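Local coordinates for protein aquaporin AqpM (Methanothermobacter marburgensis str. Marburg, PDB 2F2B) that forms a tetrameric membrane channel that lets water move in both directions under osmotic drive and also passes some glycerol, at residues Gln145-Glu150 with Tyr225-Ile230. Residues are numbered along the deposited sequence; the frame is centred on the assembly and turned at random.
Sequences QAMLAE and YVIGPI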
ATOM      1  N   GLN A 145      -0.914  27.229  12.679  1.00 15.24           N
ATOM      2  CA  GLN A 145      -1.274  25.817  12.782  1.00 15.42           C
ATOM      3  C   GLN A 145      -0.651  25.057  11.613  1.00 15.10           C
ATOM      4  O   GLN A 145      -0.140  23.951  11.784  1.00 16.25           O
ATOM      5  CB  GLN A 145      -2.790  25.642  12.751  1.00 15.78           C
ATOM      6  CG  GLN A 145      -3.476  25.992  14.050  1.00 18.35           C
ATOM      7  CD  GLN A 145      -4.979  25.931  13.924  1.00 20.78           C
ATOM      8  OE1 GLN A 145      -5.590  26.769  13.264  1.00 21.51           O
ATOM      9  NE2 GLN A 145      -5.585  24.924  14.543  1.00 22.99           N
ATOM     10  N   ALA A 146      -0.700  25.655  10.428  1.00 15.12           N
ATOM     11  CA  ALA A 146      -0.125  25.038   9.233  1.00 14.53           C
ATOM     12  C   ALA A 146       1.388  24.960   9.391  1.00 15.31           C
ATOM     13  O   ALA A 146       2.024  23.985   8.985  1.00 13.69           O
ATOM     14  CB  ALA A 146      -0.489  25.858   7.992  1.00 14.59           C
ATOM     15  N   MET A 147       1.962  25.999   9.986  1.00 14.93           N
ATOM     16  CA  MET A 147       3.396  26.049  10.222  1.00 16.54           C
ATOM     17  C   MET A 147       3.806  24.896  11.138  1.00 15.35           C
ATOM     18  O   MET A 147       4.771  24.186  10.863  1.00 13.51           O
ATOM     19  CB  MET A 147       3.769  27.382  10.879  1.00 19.92           C
ATOM     20  CG  MET A 147       5.238  27.513  11.238  1.00 24.48           C
ATOM     21  SD  MET A 147       6.267  27.759   9.790  1.00 29.82           S
ATOM     22  CE  MET A 147       6.087  29.536   9.567  1.00 26.67           C
ATOM     23  N   LEU A 148       3.069  24.718  12.231  1.00 13.91           N
ATOM     24  CA  LEU A 148       3.371  23.647  13.175  1.00 14.28           C
ATOM     25  C   LEU A 148       3.274  22.285  12.491  1.00 14.32           C
ATOM     26  O   LEU A 148       4.094  21.404  12.735  1.00 14.31           O
ATOM     27  CB  LEU A 148       2.416  23.706  14.377  1.00 14.66           C
ATOM     28  CG  LEU A 148       2.615  22.657  15.480  1.00 15.68           C
ATOM     29  CD1 LEU A 148       4.027  22.736  16.037  1.00 16.51           C
ATOM     30  CD2 LEU A 148       1.590  22.886  16.589  1.00 18.32           C
ATOM     31  N   ALA A 149       2.277  22.119  11.626  1.00 13.40           N
ATOM     32  CA  ALA A 149       2.099  20.859  10.905  1.00 13.75           C
ATOM     33  C   ALA A 149       3.310  20.562  10.022  1.00 13.58           C
ATOM     34  O   ALA A 149       3.810  19.433   9.994  1.00 13.53           O
ATOM     35  CB  ALA A 149       0.829  20.915  10.054  1.00 12.66           C
ATOM     36  N   GLU A 150       3.786  21.575   9.304  1.00 12.50           N
ATOM     37  CA  GLU A 150       4.942  21.396   8.430  1.00 10.99           C
ATOM     38  C   GLU A 150       6.207  21.077   9.229  1.00 11.23           C
ATOM     39  O   GLU A 150       7.046  20.294   8.785  1.00 10.92           O
ATOM     40  CB  GLU A 150       5.146  22.640   7.560  1.00 13.44           C
ATOM     41  CG  GLU A 150       4.037  22.833   6.520  1.00 14.04           C
ATOM     42  CD  GLU A 150       4.050  21.763   5.427  1.00 15.85           C
ATOM     43  OE1 GLU A 150       2.961  21.407   4.916  1.00 15.17           O
ATOM     44  OE2 GLU A 150       5.149  21.289   5.068  1.00 16.27           O
ATOM     45  N   TYR A 225       5.712  27.190   4.080  1.00 14.94           N
ATOM     46  CA  TYR A 225       6.361  26.070   3.410  1.00 14.03           C
ATOM     47  C   TYR A 225       7.860  26.202   3.189  1.00 14.84           C
ATOM     48  O   TYR A 225       8.486  25.346   2.561  1.00 13.45           O
ATOM     49  CB  TYR A 225       5.613  25.814   2.103  1.00 13.47           C
ATOM     50  CG  TYR A 225       4.141  25.615   2.372  1.00 12.77           C
ATOM     51  CD1 TYR A 225       3.681  24.451   2.990  1.00 11.92           C
ATOM     52  CD2 TYR A 225       3.215  26.636   2.117  1.00 12.97           C
ATOM     53  CE1 TYR A 225       2.345  24.306   3.354  1.00 12.48           C
ATOM     54  CE2 TYR A 225       1.875  26.500   2.481  1.00 13.01           C
ATOM     55  CZ  TYR A 225       1.448  25.333   3.100  1.00 12.59           C
ATOM     56  OH  TYR A 225       0.137  25.193   3.484  1.00 12.99           O
ATOM     57  N   VAL A 226       8.432  27.283   3.707  1.00 14.37           N
ATOM     58  CA  VAL A 226       9.866  27.498   3.622  1.00 14.82           C
ATOM     59  C   VAL A 226      10.395  27.323   5.040  1.00 14.65           C
ATOM     60  O   VAL A 226      11.238  26.466   5.301  1.00 15.38           O
ATOM     61  CB  VAL A 226      10.213  28.923   3.128  1.00 15.48           C
ATOM     62  CG1 VAL A 226      11.721  29.132   3.171  1.00 16.16           C
ATOM     63  CG2 VAL A 226       9.702  29.118   1.709  1.00 15.68           C
ATOM     64  N   ILE A 227       9.865  28.122   5.962  1.00 15.25           N
ATOM     65  CA  ILE A 227      10.290  28.071   7.355  1.00 15.95           C
ATOM     66  C   ILE A 227       9.927  26.751   8.037  1.00 15.35           C
ATOM     67  O   ILE A 227      10.763  26.144   8.703  1.00 15.73           O
ATOM     68  CB  ILE A 227       9.670  29.235   8.164  1.00 18.11           C
ATOM     69  CG1 ILE A 227      10.037  30.574   7.518  1.00 19.53           C
ATOM     70  CG2 ILE A 227      10.182  29.203   9.598  1.00 18.39           C
ATOM     71  CD1 ILE A 227       9.379  31.778   8.173  1.00 22.43           C
ATOM     72  N   GLY A 228       8.682  26.315   7.871  1.00 14.38           N
ATOM     73  CA  GLY A 228       8.242  25.077   8.494  1.00 14.46           C
ATOM     74  C   GLY A 228       9.126  23.881   8.182  1.00 13.71           C
ATOM     75  O   GLY A 228       9.674  23.248   9.094  1.00 13.71           O
ATOM     76  N   PRO A 229       9.282  23.535   6.897  1.00 13.21           N
ATOM     77  CA  PRO A 229      10.120  22.393   6.518  1.00 11.99           C
ATOM     78  C   PRO A 229      11.583  22.536   6.932  1.00 13.27           C
ATOM     79  O   PRO A 229      12.188  21.592   7.441  1.00 12.57           O
ATOM     80  CB  PRO A 229       9.945  22.331   5.000  1.00 13.39           C
ATOM     81  CG  PRO A 229       8.528  22.809   4.821  1.00 13.19           C
ATOM     82  CD  PRO A 229       8.490  24.008   5.748  1.00 12.56           C
ATOM     83  N   ILE A 230      12.159  23.713   6.725  1.00 12.65           N
ATOM     84  CA  ILE A 230      13.556  23.901   7.091  1.00 14.24           C
ATOM     85  C   ILE A 230      13.772  23.745   8.594  1.00 14.04           C
ATOM     86  O   ILE A 230      14.723  23.092   9.021  1.00 14.09           O
ATOM     87  CB  ILE A 230      14.076  25.278   6.607  1.00 15.26           C
ATOM     88  CG1 ILE A 230      14.108  25.296   5.075  1.00 17.72           C
ATOM     89  CG2 ILE A 230      15.473  25.538   7.157  1.00 17.62           C
ATOM     90  CD1 ILE A 230      14.535  26.627   4.466  1.00 18.93           C
TER
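E150 and Y225 meet with the carboxylate set at the rim of the tyrosine ring: E150 OE1 lies 3.4 Å from Y225 CE1, close to the ring plane, and the two planes are inclined at 71°. Here an oxygen meets the ring's C-H edge, an approach that would suit a charged carboxylate. The other oxygen, E150 OE2, comes 3.7 Å from CG of P229. A bend at chi2 (-68°) folds the glutamate chain back; E150 CD lies 3.6 Å from Y225 CD1, somewhat off the ring plane, with CG higher above that side of the ring.

Where the backbones come nearest, CA of G228 is 4.9 Å from CA of E150; the short segment axes approach to 8.0 Å at a crossing angle of -38°. G228, with no side chain, lies against E150, its CA 4.0 Å from E150 CB. M147 flanks the same point, its SD 3.4 Å from G228 N and its CE 3.9 Å from I227 CB.

Outside the pair, E150 OE1 is hydrogen-bonded to S197 N and to the S194 hydroxyl, and OE2 accepts a bond from L198 N, while Y225 OH bonds to S194 O. P229 also packs on P200 of the second NPA motif. If the buried carboxylate is ionised, these two backbone N-H groups and the hydroxyl would offset its charge, consistent with a glutamate that holds the pore-forming loop ahead of helix 200-214 against these two transmembrane helices.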